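PDB 3TTY: beta-galactosidase from Bacillus circulans subsp. alkalophilus, which hydrolyses beta-galactosides, releasing terminal galactose, with a TIM-barrel catalytic domain as the likely seat of the reaction. Local coordinates for residues K49-E54 with P86-K91; Y93-R98 with S118-K123; P140-W145 with P245-T250; S228-F233 with Y262-K267. One frame throughout, in Å; residues are numbered along the deposited sequence.

Contact 1: K49-E54 with P86-K91; sequences KIQRDE and PAWMAK
Trp88 lays its indole against the chain Gln51-Glu54, joining the beta-alpha connections that follow strands 39-42 and 75-79 of the TIM barrel. The tight part is this ring. Its CG sits between the backbone N and the carbonyl carbon (chi1 67°), which swings the indole up against the backbone of Arg52 and Asp53; there CA of Asp53 lies over the face, 3.8 Å from the centroid of the six-membered ring, in a CH-pi contact. A large flat tryptophan suits the place because it offers a face for the backbone and an N-H at its rim. Gln51 approaches with its amide plane turned 64° from the ring, NE2 3.7 Å from Trp88 CZ2, while that same NE2 donates to Asp53 O, which holds the amide beside the ring. The looser side lies beyond, where the exposed Arg52 leans on Tyr192 of a second subunit and the Glu54 side chain brings CG near the ring, its OE2 bonding to Tyr93. In the ring plane, Trp88 NE1 donates to Gln51 O at 2.8 Å.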
loop_
_atom_site.group_PDB
_atom_site.type_symbol
_atom_site.label_atom_id
_atom_site.label_comp_id
_atom_site.label_asym_id
_atom_site.label_seq_id
_atom_site.Cartn_x
_atom_site.Cartn_y
_atom_site.Cartn_z
ATOM N N LYS A 49 -7.646 5.320 37.013
ATOM C CA LYS A 49 -8.447 6.035 38.008
ATOM C C LYS A 49 -8.393 5.320 39.357
ATOM O O LYS A 49 -8.343 5.940 40.419
ATOM C CB LYS A 49 -9.897 6.186 37.552
ATOM C CG LYS A 49 -10.720 7.109 38.462
ATOM C CD LYS A 49 -12.109 7.327 37.909
ATOM C CE LYS A 49 -12.899 8.329 38.762
ATOM N NZ LYS A 49 -12.149 9.573 39.068
ATOM N N ILE A 50 -8.388 3.999 39.306
ATOM C CA ILE A 50 -8.336 3.208 40.518
ATOM C C ILE A 50 -6.938 3.214 41.102
ATOM O O ILE A 50 -6.748 3.476 42.292
ATOM C CB ILE A 50 -8.741 1.756 40.241
ATOM C CG1 ILE A 50 -10.219 1.696 39.834
ATOM C CG2 ILE A 50 -8.439 0.895 41.455
ATOM C CD1 ILE A 50 -10.624 0.391 39.180
ATOM N N GLN A 51 -5.949 2.929 40.268
ATOM C CA GLN A 51 -4.602 2.733 40.792
ATOM C C GLN A 51 -3.573 3.704 40.208
ATOM O O GLN A 51 -3.192 3.594 39.044
ATOM C CB GLN A 51 -4.174 1.285 40.574
ATOM C CG GLN A 51 -2.863 0.891 41.267
ATOM C CD GLN A 51 -2.322 -0.439 40.753
ATOM O OE1 GLN A 51 -3.006 -1.166 40.034
ATOM N NE2 GLN A 51 -1.081 -0.747 41.103
ATOM N N ARG A 52 -3.104 4.638 41.032
ATOM C CA ARG A 52 -2.227 5.708 40.553
ATOM C C ARG A 52 -0.728 5.402 40.703
ATOM O O ARG A 52 0.117 6.151 40.211
ATOM C CB ARG A 52 -2.553 7.007 41.284
ATOM C CG ARG A 52 -2.376 6.908 42.786
ATOM C CD ARG A 52 -1.798 8.200 43.346
ATOM N NE ARG A 52 -2.720 9.324 43.206
ATOM C CZ ARG A 52 -2.362 10.575 42.898
ATOM N NH1 ARG A 52 -1.078 10.881 42.677
ATOM N NH2 ARG A 52 -3.296 11.523 42.808
ATOM N N ASP A 53 -0.414 4.330 41.428
ATOM C CA ASP A 53 0.959 3.864 41.601
ATOM C C ASP A 53 0.944 2.426 42.127
ATOM O O ASP A 53 -0.123 1.836 42.272
ATOM C CB ASP A 53 1.784 4.804 42.496
ATOM C CG ASP A 53 1.294 4.829 43.942
ATOM O OD1 ASP A 53 0.736 3.806 44.401
ATOM O OD2 ASP A 53 1.472 5.872 44.613
ATOM N N GLU A 54 2.113 1.874 42.424
ATOM C CA GLU A 54 2.224 0.442 42.712
ATOM C C GLU A 54 1.464 0.041 43.963
ATOM O O GLU A 54 1.172 -1.136 44.183
ATOM C CB GLU A 54 3.694 0.027 42.851
ATOM C CG GLU A 54 4.527 0.263 41.587
ATOM C CD GLU A 54 5.274 1.584 41.608
ATOM O OE1 GLU A 54 4.764 2.544 42.216
ATOM O OE2 GLU A 54 6.393 1.655 41.036
ATOM N N PRO A 86 -2.290 1.635 32.972
ATOM C CA PRO A 86 -2.029 3.057 33.247
ATOM C C PRO A 86 -0.754 3.596 32.595
ATOM O O PRO A 86 0.231 2.875 32.445
ATOM C CB PRO A 86 -1.892 3.102 34.771
ATOM C CG PRO A 86 -2.658 1.916 35.258
ATOM C CD PRO A 86 -2.387 0.845 34.213
ATOM N N ALA A 87 -0.770 4.872 32.229
ATOM C CA ALA A 87 0.408 5.512 31.654
ATOM C C ALA A 87 1.631 5.386 32.567
ATOM O O ALA A 87 2.750 5.226 32.076
ATOM C CB ALA A 87 0.123 6.976 31.331
ATOM N N TRP A 88 1.430 5.453 33.885
ATOM C CA TRP A 88 2.562 5.329 34.821
ATOM C C TRP A 88 3.147 3.924 34.803
ATOM O O TRP A 88 4.334 3.725 35.061
ATOM C CB TRP A 88 2.179 5.721 36.256
ATOM C CG TRP A 88 1.193 4.794 36.936
ATOM C CD1 TRP A 88 -0.144 5.014 37.111
ATOM C CD2 TRP A 88 1.472 3.523 37.554
ATOM N NE1 TRP A 88 -0.716 3.954 37.778
ATOM C CE2 TRP A 88 0.254 3.031 38.066
ATOM C CE3 TRP A 88 2.631 2.759 37.726
ATOM C CZ2 TRP A 88 0.164 1.809 38.739
ATOM C CZ3 TRP A 88 2.535 1.537 38.387
ATOM C CH2 TRP A 88 1.313 1.078 38.883
ATOM N N MET A 89 2.321 2.942 34.493
ATOM C CA MET A 89 2.797 1.572 34.499
ATOM C C MET A 89 3.642 1.352 33.246
ATOM O O MET A 89 4.715 0.735 33.294
ATOM C CB MET A 89 1.618 0.588 34.570
ATOM C CG MET A 89 2.044 -0.875 34.660
ATOM S SD MET A 89 0.645 -1.956 34.862
ATOM C CE MET A 89 0.124 -1.522 36.505
ATOM N N ALA A 90 3.172 1.901 32.130
ATOM C CA ALA A 90 3.930 1.830 30.889
ATOM C C ALA A 90 5.241 2.594 31.050
ATOM O O ALA A 90 6.274 2.160 30.552
ATOM C CB ALA A 90 3.131 2.385 29.739
ATOM N N LYS A 91 5.203 3.713 31.770
ATOM C CA LYS A 91 6.399 4.513 31.963
ATOM C C LYS A 91 7.400 3.836 32.907
ATOM O O LYS A 91 8.577 3.717 32.590
ATOM C CB LYS A 91 6.029 5.898 32.503
ATOM C CG LYS A 91 7.198 6.856 32.517
ATOM C CD LYS A 91 7.718 7.077 33.927
ATOM C CE LYS A 91 9.001 7.920 33.927
ATOM N NZ LYS A 91 9.480 8.218 35.310
#

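Contact 2: Y93-R98 with S118-K123; sequences YPDVLR and SPTYRK
The N-terminus of helix 119-135 is closed by Ser118 as N-cap, and Asp95, from the short 3-10 turn 94-96, grips that end from outside. Ser118 OG accepts from Tyr121 N, 3.1 Å away and nearly straight at 171°, and donates in turn to Asp95 OD2 at 2.5 Å. The same OD2 takes a second bond from Thr120 N at 3.1 Å. The two donors meet it on different sides: Thr120 N on the syn side, tilted 18° from the carboxylate plane, Ser118 OG on the anti side, tilted 28°. Asp95 OD1 offers its syn lone pair to Thr120 OG1, 2.8 Å away, so that three bonds hold the carboxylate and limit its rotation. An aspartate fits here because the first turn of a helix has N-H groups without helical acceptors, and its negative charge is probably steadied by the helix end. Beside this polar cluster the contact turns apolar. Val96 CG2 meets Tyr121 CB at 3.6 Å, and Thr120, with CG2 anti to its backbone nitrogen, presses that methyl on Tyr93 CB at 3.6 Å. Val96 also pairs through its backbone with Cys115, a zinc ligand. Around this, Met89 of helix 87-92 packs on Val96 and Thr120, while Arg122 reaches helix 215-243.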
loop_
_atom_site.group_PDB
_atom_site.type_symbol
_atom_site.label_atom_id
_atom_site.label_comp_id
_atom_site.label_asym_id
_atom_site.label_seq_id
_atom_site.Cartn_x
_atom_site.Cartn_y
_atom_site.Cartn_z
ATOM N N TYR A 93 7.228 0.618 34.088
ATOM C CA TYR A 93 7.448 -0.815 33.824
ATOM C C TYR A 93 7.222 -1.163 32.353
ATOM O O TYR A 93 6.211 -1.781 31.990
ATOM C CB TYR A 93 6.580 -1.695 34.747
ATOM C CG TYR A 93 6.812 -1.408 36.218
ATOM C CD1 TYR A 93 7.806 -2.071 36.935
ATOM C CD2 TYR A 93 6.051 -0.452 36.881
ATOM C CE1 TYR A 93 8.030 -1.787 38.278
ATOM C CE2 TYR A 93 6.264 -0.163 38.208
ATOM C CZ TYR A 93 7.248 -0.824 38.904
ATOM O OH TYR A 93 7.434 -0.517 40.225
ATOM N N PRO A 94 8.180 -0.776 31.504
ATOM C CA PRO A 94 8.087 -0.969 30.054
ATOM C C PRO A 94 7.883 -2.441 29.639
ATOM O O PRO A 94 7.452 -2.668 28.506
ATOM C CB PRO A 94 9.430 -0.425 29.516
ATOM C CG PRO A 94 10.047 0.327 30.620
ATOM C CD PRO A 94 9.487 -0.239 31.915
ATOM N N ASP A 95 8.162 -3.413 30.515
ATOM C CA ASP A 95 7.900 -4.829 30.183
ATOM C C ASP A 95 6.412 -5.049 29.923
ATOM O O ASP A 95 5.987 -6.065 29.395
ATOM C CB ASP A 95 8.391 -5.776 31.298
ATOM C CG ASP A 95 7.544 -5.688 32.561
ATOM O OD1 ASP A 95 7.845 -4.839 33.424
ATOM O OD2 ASP A 95 6.578 -6.467 32.689
ATOM N N VAL A 96 5.615 -4.067 30.287
ATOM C CA VAL A 96 4.181 -4.138 30.079
ATOM C C VAL A 96 3.827 -3.867 28.610
ATOM O O VAL A 96 2.778 -4.276 28.121
ATOM C CB VAL A 96 3.492 -3.168 31.053
ATOM C CG1 VAL A 96 2.647 -2.134 30.322
ATOM C CG2 VAL A 96 2.723 -3.950 32.107
ATOM N N LEU A 97 4.756 -3.242 27.893
ATOM C CA LEU A 97 4.508 -2.793 26.528
ATOM C C LEU A 97 4.935 -3.825 25.483
ATOM O O LEU A 97 5.953 -4.517 25.641
ATOM C CB LEU A 97 5.239 -1.481 26.281
ATOM C CG LEU A 97 4.821 -0.270 27.116
ATOM C CD1 LEU A 97 5.877 0.824 27.017
ATOM C CD2 LEU A 97 3.447 0.263 26.701
ATOM N N ARG A 98 4.173 -3.904 24.396
ATOM C CA ARG A 98 4.445 -4.890 23.355
ATOM C C ARG A 98 5.551 -4.454 22.394
ATOM O O ARG A 98 5.911 -3.274 22.326
ATOM C CB ARG A 98 3.172 -5.216 22.570
ATOM C CG ARG A 98 2.198 -6.069 23.349
ATOM C CD ARG A 98 0.969 -6.409 22.554
ATOM N NE ARG A 98 -0.003 -7.108 23.394
ATOM C CZ ARG A 98 -1.242 -7.408 23.010
ATOM N NH1 ARG A 98 -1.677 -7.068 21.797
ATOM N NH2 ARG A 98 -2.058 -8.028 23.848
ATOM N N SER A 118 4.035 -10.585 30.366
ATOM C CA SER A 118 4.671 -9.561 31.191
ATOM C C SER A 118 4.509 -9.816 32.690
ATOM O O SER A 118 3.398 -9.956 33.191
ATOM C CB SER A 118 4.117 -8.185 30.825
ATOM O OG SER A 118 4.349 -7.244 31.855
ATOM N N PRO A 119 5.631 -9.867 33.421
ATOM C CA PRO A 119 5.529 -10.096 34.864
ATOM C C PRO A 119 4.807 -8.943 35.565
ATOM O O PRO A 119 4.062 -9.154 36.525
ATOM C CB PRO A 119 6.997 -10.171 35.325
ATOM C CG PRO A 119 7.799 -10.378 34.080
ATOM C CD PRO A 119 7.028 -9.755 32.960
ATOM N N THR A 120 5.028 -7.725 35.104
ATOM C CA THR A 120 4.365 -6.585 35.722
ATOM C C THR A 120 2.861 -6.623 35.497
ATOM O O THR A 120 2.084 -6.526 36.439
ATOM C CB THR A 120 4.939 -5.266 35.238
ATOM O OG1 THR A 120 6.291 -5.173 35.691
ATOM C CG2 THR A 120 4.121 -4.098 35.784
ATOM N N TYR A 121 2.459 -6.799 34.248
ATOM C CA TYR A 121 1.045 -6.865 33.907
ATOM C C TYR A 121 0.312 -7.984 34.658
ATOM O O TYR A 121 -0.789 -7.785 35.170
ATOM C CB TYR A 121 0.875 -7.048 32.403
ATOM C CG TYR A 121 -0.563 -7.221 31.987
ATOM C CD1 TYR A 121 -1.439 -6.154 32.007
ATOM C CD2 TYR A 121 -1.042 -8.452 31.569
ATOM C CE1 TYR A 121 -2.751 -6.301 31.624
ATOM C CE2 TYR A 121 -2.364 -8.612 31.194
ATOM C CZ TYR A 121 -3.212 -7.535 31.228
ATOM O OH TYR A 121 -4.526 -7.682 30.857
ATOM N N ARG A 122 0.909 -9.167 34.705
ATOM C CA ARG A 122 0.268 -10.281 35.385
ATOM C C ARG A 122 0.172 -10.029 36.886
ATOM O O ARG A 122 -0.849 -10.330 37.494
ATOM C CB ARG A 122 0.972 -11.600 35.086
ATOM C CG ARG A 122 0.736 -12.081 33.665
ATOM C CD ARG A 122 0.868 -13.584 33.575
ATOM N NE ARG A 122 0.906 -14.059 32.196
ATOM C CZ ARG A 122 0.850 -15.344 31.851
ATOM N NH1 ARG A 122 0.745 -16.270 32.802
ATOM N NH2 ARG A 122 0.891 -15.701 30.564
ATOM N N LYS A 123 1.221 -9.454 37.469
ATOM C CA LYS A 123 1.205 -9.082 38.890
ATOM C C LYS A 123 0.064 -8.118 39.236
ATOM O O LYS A 123 -0.740 -8.392 40.121
ATOM C CB LYS A 123 2.556 -8.487 39.325
ATOM C CG LYS A 123 2.605 -8.007 40.765
ATOM C CD LYS A 123 3.995 -7.503 41.127
ATOM C CE LYS A 123 4.007 -6.819 42.492
ATOM N NZ LYS A 123 5.370 -6.268 42.843
#

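Contact 3: P140-W145 with P245-T250; sequences PQIVMW and PDIPVT
Ile247 drives its branched side chain into the hollow between Trp145 and Ile142, just before two parallel strands pair. Its CG2 nudges the pyrrole corner of the indole, 3.4 Å from Trp145 CD1, while Ile247 CD1 extends the other way to lie 3.9 Å from Ile142 CG2; a beta-branched residue can touch both neighbours at once. On the opposite face Met144 folds back, its chain bent at chi2 (68°) and chi3, so that SD settles 3.8 Å from Thr250 CG2 and CE rests on Pro248 CB at 3.8 Å. The flexible thioether moulds itself to the rigid proline ring and the small threonine methyl. Between these two layers the backbones join: Trp145 N donates to Pro248 O at 2.9 Å, in the carbonyl plane, and Thr250 N returns a bond to Trp145 O, also 2.9 Å. Trp145 and Val249 share one face, where Leu240 of helix 215-243 packs on both; Trp145 NE1 bonds to Thr244. Met144 instead turns toward Trp10 of strand 10-14. Such a layout, with parallel strands 142-146 and 249-253 side by side and helices outside, is that of a TIM barrel, whose galactose pocket takes Asn149, Glu150 and Asn252 from just beyond these segments.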
loop_
_atom_site.group_PDB
_atom_site.type_symbol
_atom_site.label_atom_id
_atom_site.label_comp_id
_atom_site.label_asym_id
_atom_site.label_seq_id
_atom_site.Cartn_x
_atom_site.Cartn_y
_atom_site.Cartn_z
ATOM N N PRO A 140 -25.093 -7.726 45.858
ATOM C CA PRO A 140 -26.211 -8.455 45.249
ATOM C C PRO A 140 -26.460 -8.152 43.771
ATOM O O PRO A 140 -27.067 -8.982 43.097
ATOM C CB PRO A 140 -27.419 -7.982 46.073
ATOM C CG PRO A 140 -27.022 -6.622 46.568
ATOM C CD PRO A 140 -25.553 -6.740 46.855
ATOM N N GLN A 141 -26.015 -6.997 43.284
ATOM C CA GLN A 141 -26.372 -6.549 41.937
ATOM C C GLN A 141 -25.467 -7.106 40.839
ATOM O O GLN A 141 -25.856 -7.153 39.665
ATOM C CB GLN A 141 -26.373 -5.022 41.863
ATOM C CG GLN A 141 -27.508 -4.366 42.596
ATOM C CD GLN A 141 -28.853 -4.864 42.118
ATOM O OE1 GLN A 141 -29.491 -5.676 42.784
ATOM N NE2 GLN A 141 -29.290 -4.384 40.952
ATOM N N ILE A 142 -24.264 -7.522 41.216
ATOM C CA ILE A 142 -23.290 -8.014 40.244
ATOM C C ILE A 142 -23.687 -9.374 39.695
ATOM O O ILE A 142 -23.695 -10.365 40.414
ATOM C CB ILE A 142 -21.891 -8.111 40.859
ATOM C CG1 ILE A 142 -21.475 -6.757 41.436
ATOM C CG2 ILE A 142 -20.897 -8.597 39.825
ATOM C CD1 ILE A 142 -20.127 -6.774 42.126
ATOM N N VAL A 143 -23.998 -9.421 38.405
ATOM C CA VAL A 143 -24.535 -10.625 37.801
ATOM C C VAL A 143 -23.530 -11.291 36.875
ATOM O O VAL A 143 -23.769 -12.396 36.373
ATOM C CB VAL A 143 -25.803 -10.299 36.987
ATOM C CG1 VAL A 143 -26.992 -9.997 37.909
ATOM C CG2 VAL A 143 -25.534 -9.121 36.048
ATOM N N MET A 144 -22.413 -10.611 36.630
ATOM C CA MET A 144 -21.440 -11.064 35.636
ATOM C C MET A 144 -20.121 -10.317 35.802
ATOM O O MET A 144 -20.125 -9.113 36.054
ATOM C CB MET A 144 -22.003 -10.846 34.230
ATOM C CG MET A 144 -21.114 -11.316 33.086
ATOM S SD MET A 144 -20.904 -13.119 32.955
ATOM C CE MET A 144 -22.597 -13.681 32.841
ATOM N N TRP A 145 -19.003 -11.035 35.687
ATOM C CA TRP A 145 -17.679 -10.409 35.620
ATOM C C TRP A 145 -17.246 -10.293 34.162
ATOM O O TRP A 145 -17.390 -11.232 33.383
ATOM C CB TRP A 145 -16.613 -11.207 36.391
ATOM C CG TRP A 145 -16.688 -11.101 37.890
ATOM C CD1 TRP A 145 -17.170 -12.043 38.747
ATOM C CD2 TRP A 145 -16.260 -10.000 38.708
ATOM N NE1 TRP A 145 -17.075 -11.599 40.040
ATOM C CE2 TRP A 145 -16.521 -10.348 40.045
ATOM C CE3 TRP A 145 -15.691 -8.753 38.437
ATOM C CZ2 TRP A 145 -16.232 -9.501 41.109
ATOM C CZ3 TRP A 145 -15.410 -7.912 39.492
ATOM C CH2 TRP A 145 -15.678 -8.285 40.810
ATOM N N PRO A 245 -17.313 -17.153 43.981
ATOM C CA PRO A 245 -17.409 -18.407 43.222
ATOM C C PRO A 245 -18.724 -18.614 42.473
ATOM O O PRO A 245 -18.766 -19.418 41.546
ATOM C CB PRO A 245 -17.226 -19.488 44.298
ATOM C CG PRO A 245 -17.526 -18.801 45.600
ATOM C CD PRO A 245 -17.089 -17.384 45.420
ATOM N N ASP A 246 -19.779 -17.906 42.859
ATOM C CA ASP A 246 -21.085 -18.090 42.227
ATOM C C ASP A 246 -21.419 -16.977 41.238
ATOM O O ASP A 246 -22.515 -16.960 40.669
ATOM C CB ASP A 246 -22.186 -18.150 43.289
ATOM C CG ASP A 246 -21.957 -19.254 44.308
ATOM O OD1 ASP A 246 -21.366 -20.298 43.932
ATOM O OD2 ASP A 246 -22.372 -19.070 45.479
ATOM N N ILE A 247 -20.504 -16.028 41.053
ATOM C CA ILE A 247 -20.689 -15.033 40.007
ATOM C C ILE A 247 -19.997 -15.511 38.745
ATOM O O ILE A 247 -18.806 -15.783 38.767
ATOM C CB ILE A 247 -20.147 -13.649 40.401
ATOM C CG1 ILE A 247 -20.788 -13.187 41.710
ATOM C CG2 ILE A 247 -20.437 -12.655 39.288
ATOM C CD1 ILE A 247 -20.478 -11.731 42.106
ATOM N N PRO A 248 -20.744 -15.619 37.634
ATOM C CA PRO A 248 -20.174 -16.103 36.368
ATOM C C PRO A 248 -19.163 -15.122 35.775
ATOM O O PRO A 248 -19.214 -13.923 36.055
ATOM C CB PRO A 248 -21.398 -16.220 35.443
ATOM C CG PRO A 248 -22.582 -16.146 36.339
ATOM C CD PRO A 248 -22.170 -15.294 37.499
ATOM N N VAL A 249 -18.258 -15.634 34.952
ATOM C CA VAL A 249 -17.162 -14.833 34.433
ATOM C C VAL A 249 -17.090 -14.984 32.930
ATOM O O VAL A 249 -17.168 -16.103 32.404
ATOM C CB VAL A 249 -15.816 -15.304 34.995
ATOM C CG1 VAL A 249 -14.693 -14.390 34.499
ATOM C CG2 VAL A 249 -15.858 -15.364 36.522
ATOM N N THR A 250 -16.949 -13.860 32.236
ATOM C CA THR A 250 -16.768 -13.886 30.794
ATOM C C THR A 250 -15.716 -12.870 30.378
ATOM O O THR A 250 -15.209 -12.094 31.201
ATOM C CB THR A 250 -18.085 -13.586 30.051
ATOM O OG1 THR A 250 -17.925 -13.846 28.657
ATOM C CG2 THR A 250 -18.505 -12.127 30.241
#

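Contact 4: S228-F233 with Y262-K267; sequences SLLECF and YFKWAK
Helices 228-233 and 262-266 run nearly parallel, 21° apart with their axes 10.7 Å from each other, and Leu230 faces Trp265 across the gap. In the TIM barrel, the first belongs to the long helix before strand 249-253 and the second to the connection after it. The wide indole of Trp265 fills much of this interface. With CG anti to its carbonyl carbon (chi1 -83°), its indole lies alongside the Leu230 side chain, the two pointing in opposite senses, with leucine over one face: Leu230 CD1 lies 3.6 Å from Trp265 CD2, and Leu230 CA makes a CH-pi contact, 3.9 Å from the centroid of the six-membered ring. Leu229 comes in at the ring edge, CB 3.6 Å from Trp265 CZ2, and Phe233 brings CB to CZ3. The branched leucine suits its place because its second methyl, Leu230 CD2, turns to Lys264, touching the aliphatic CG at 3.9 Å. Lysine serves at this rim by packing its methylenes while NZ goes on to a salt bridge with Asp227. Ser226 accommodates the polar edge of the indole, bonding to NE1. Packing is closest where Trp265 CZ2 approaches Leu230 N, at 3.2 Å.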
loop_
_atom_site.group_PDB
_atom_site.type_symbol
_atom_site.label_atom_id
_atom_site.label_comp_id
_atom_site.label_asym_id
_atom_site.label_seq_id
_atom_site.Cartn_x
_atom_site.Cartn_y
_atom_site.Cartn_z
ATOM N N SER A 228 -1.140 -17.654 25.516
ATOM C CA SER A 228 -0.602 -16.693 26.486
ATOM C C SER A 228 -1.664 -15.695 26.957
ATOM O O SER A 228 -1.769 -15.390 28.147
ATOM C CB SER A 228 0.579 -15.906 25.896
ATOM O OG SER A 228 1.658 -16.743 25.534
ATOM N N LEU A 229 -2.424 -15.163 26.007
ATOM C CA LEU A 229 -3.532 -14.284 26.342
ATOM C C LEU A 229 -4.610 -15.052 27.120
ATOM O O LEU A 229 -5.200 -14.518 28.059
ATOM C CB LEU A 229 -4.095 -13.630 25.079
ATOM C CG LEU A 229 -3.115 -12.664 24.397
ATOM C CD1 LEU A 229 -3.456 -12.455 22.934
ATOM C CD2 LEU A 229 -3.085 -11.339 25.132
ATOM N N LEU A 230 -4.861 -16.303 26.742
ATOM C CA LEU A 230 -5.825 -17.122 27.470
ATOM C C LEU A 230 -5.388 -17.299 28.923
ATOM O O LEU A 230 -6.212 -17.239 29.842
ATOM C CB LEU A 230 -6.027 -18.478 26.796
ATOM C CG LEU A 230 -7.106 -19.384 27.421
ATOM C CD1 LEU A 230 -8.445 -18.669 27.570
ATOM C CD2 LEU A 230 -7.288 -20.669 26.607
ATOM N N GLU A 231 -4.088 -17.506 29.132
ATOM C CA GLU A 231 -3.547 -17.612 30.482
ATOM C C GLU A 231 -3.883 -16.356 31.288
ATOM O O GLU A 231 -4.252 -16.434 32.465
ATOM C CB GLU A 231 -2.035 -17.818 30.443
ATOM C CG GLU A 231 -1.597 -19.252 30.150
ATOM C CD GLU A 231 -2.135 -20.234 31.189
ATOM O OE1 GLU A 231 -1.917 -19.994 32.395
ATOM O OE2 GLU A 231 -2.797 -21.230 30.800
ATOM N N CYS A 232 -3.746 -15.193 30.665
ATOM C CA CYS A 232 -4.113 -13.957 31.356
ATOM C C CYS A 232 -5.581 -13.994 31.782
ATOM O O CYS A 232 -5.897 -13.735 32.940
ATOM C CB CYS A 232 -3.810 -12.724 30.502
ATOM S SG CYS A 232 -2.035 -12.464 30.215
ATOM N N PHE A 233 -6.475 -14.345 30.864
ATOM C CA PHE A 233 -7.890 -14.461 31.219
ATOM C C PHE A 233 -8.120 -15.375 32.419
ATOM O O PHE A 233 -8.773 -14.986 33.400
ATOM C CB PHE A 233 -8.728 -14.967 30.048
ATOM C CG PHE A 233 -10.136 -15.338 30.445
ATOM C CD1 PHE A 233 -11.078 -14.351 30.698
ATOM C CD2 PHE A 233 -10.507 -16.667 30.585
ATOM C CE1 PHE A 233 -12.367 -14.678 31.080
ATOM C CE2 PHE A 233 -11.798 -17.014 30.960
ATOM C CZ PHE A 233 -12.733 -16.024 31.209
ATOM N N TYR A 262 -10.876 -19.306 19.510
ATOM C CA TYR A 262 -11.956 -19.108 20.473
ATOM C C TYR A 262 -12.539 -20.407 21.030
ATOM O O TYR A 262 -13.024 -20.428 22.162
ATOM C CB TYR A 262 -13.058 -18.223 19.886
ATOM C CG TYR A 262 -12.740 -16.742 19.941
ATOM C CD1 TYR A 262 -11.947 -16.222 20.954
ATOM C CD2 TYR A 262 -13.232 -15.863 18.982
ATOM C CE1 TYR A 262 -11.658 -14.859 21.017
ATOM C CE2 TYR A 262 -12.953 -14.509 19.045
ATOM C CZ TYR A 262 -12.167 -14.013 20.062
ATOM O OH TYR A 262 -11.888 -12.667 20.129
ATOM N N PHE A 263 -12.484 -21.482 20.250
ATOM C CA PHE A 263 -12.949 -22.781 20.731
ATOM C C PHE A 263 -12.215 -23.177 21.989
ATOM O O PHE A 263 -12.821 -23.637 22.951
ATOM C CB PHE A 263 -12.838 -23.866 19.650
ATOM C CG PHE A 263 -13.973 -23.837 18.674
ATOM C CD1 PHE A 263 -15.263 -24.106 19.094
ATOM C CD2 PHE A 263 -13.769 -23.494 17.354
ATOM C CE1 PHE A 263 -16.313 -24.061 18.211
ATOM C CE2 PHE A 263 -14.825 -23.440 16.468
ATOM C CZ PHE A 263 -16.090 -23.723 16.893
ATOM N N LYS A 264 -10.908 -22.959 21.984
ATOM C CA LYS A 264 -10.079 -23.220 23.139
ATOM C C LYS A 264 -10.345 -22.184 24.243
ATOM O O LYS A 264 -10.345 -22.509 25.432
ATOM C CB LYS A 264 -8.613 -23.236 22.703
ATOM C CG LYS A 264 -7.617 -23.345 23.825
ATOM C CD LYS A 264 -6.253 -23.747 23.274
ATOM C CE LYS A 264 -5.178 -23.754 24.364
ATOM N NZ LYS A 264 -3.899 -24.337 23.839
ATOM N N TRP A 265 -10.599 -20.939 23.856
ATOM C CA TRP A 265 -10.953 -19.919 24.846
ATOM C C TRP A 265 -12.251 -20.257 25.595
ATOM O O TRP A 265 -12.316 -20.128 26.817
ATOM C CB TRP A 265 -11.052 -18.532 24.201
ATOM C CG TRP A 265 -9.722 -17.831 24.054
ATOM C CD1 TRP A 265 -8.698 -18.182 23.218
ATOM C CD2 TRP A 265 -9.285 -16.653 24.758
ATOM N NE1 TRP A 265 -7.639 -17.311 23.379
ATOM C CE2 TRP A 265 -7.976 -16.363 24.316
ATOM C CE3 TRP A 265 -9.871 -15.826 25.729
ATOM C CZ2 TRP A 265 -7.244 -15.277 24.797
ATOM C CZ3 TRP A 265 -9.133 -14.744 26.220
ATOM C CH2 TRP A 265 -7.833 -14.481 25.751
ATOM N N ALA A 266 -13.273 -20.699 24.859
ATOM C CA ALA A 266 -14.618 -20.831 25.414
ATOM C C ALA A 266 -14.692 -21.896 26.506
ATOM O O ALA A 266 -15.529 -21.814 27.410
ATOM C CB ALA A 266 -15.646 -21.113 24.304
ATOM N N LYS A 267 -13.809 -22.885 26.429
ATOM C CA LYS A 267 -13.775 -23.944 27.429
ATOM C C LYS A 267 -13.434 -23.368 28.796
ATOM O O LYS A 267 -13.824 -23.924 29.827
ATOM C CB LYS A 267 -12.770 -25.027 27.039
ATOM C CG LYS A 267 -13.111 -25.749 25.736
ATOM C CD LYS A 267 -12.075 -26.845 25.444
ATOM C CE LYS A 267 -12.358 -27.578 24.136
ATOM N NZ LYS A 267 -13.724 -28.181 24.119
#

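Overall arrangement
From the N terminus, contact 1 closes first, tying the connection after strand 39-42 to helix 87-92 and enclosing helix 60-71 and strand 75-79. Contact 2 follows in series, closing a loop without helix or strand that carries Arg111 of the galactose pocket and Cys115 of the zinc site; the two touch where Ala90 packs on Leu97. Contact 3 then joins neighbouring barrel strands across some hundred residues, a span that includes Cys155, Cys157 and Cys160. Contact 4, joining long helix 215-243 before strand 249-253 to helix 262-266 after it, opens inside that span and ends beyond it, so contacts 3 and 4 cross, meeting where Phe233 packs on Val249. Arg98, against Leu229, links contact 2 to contact 4.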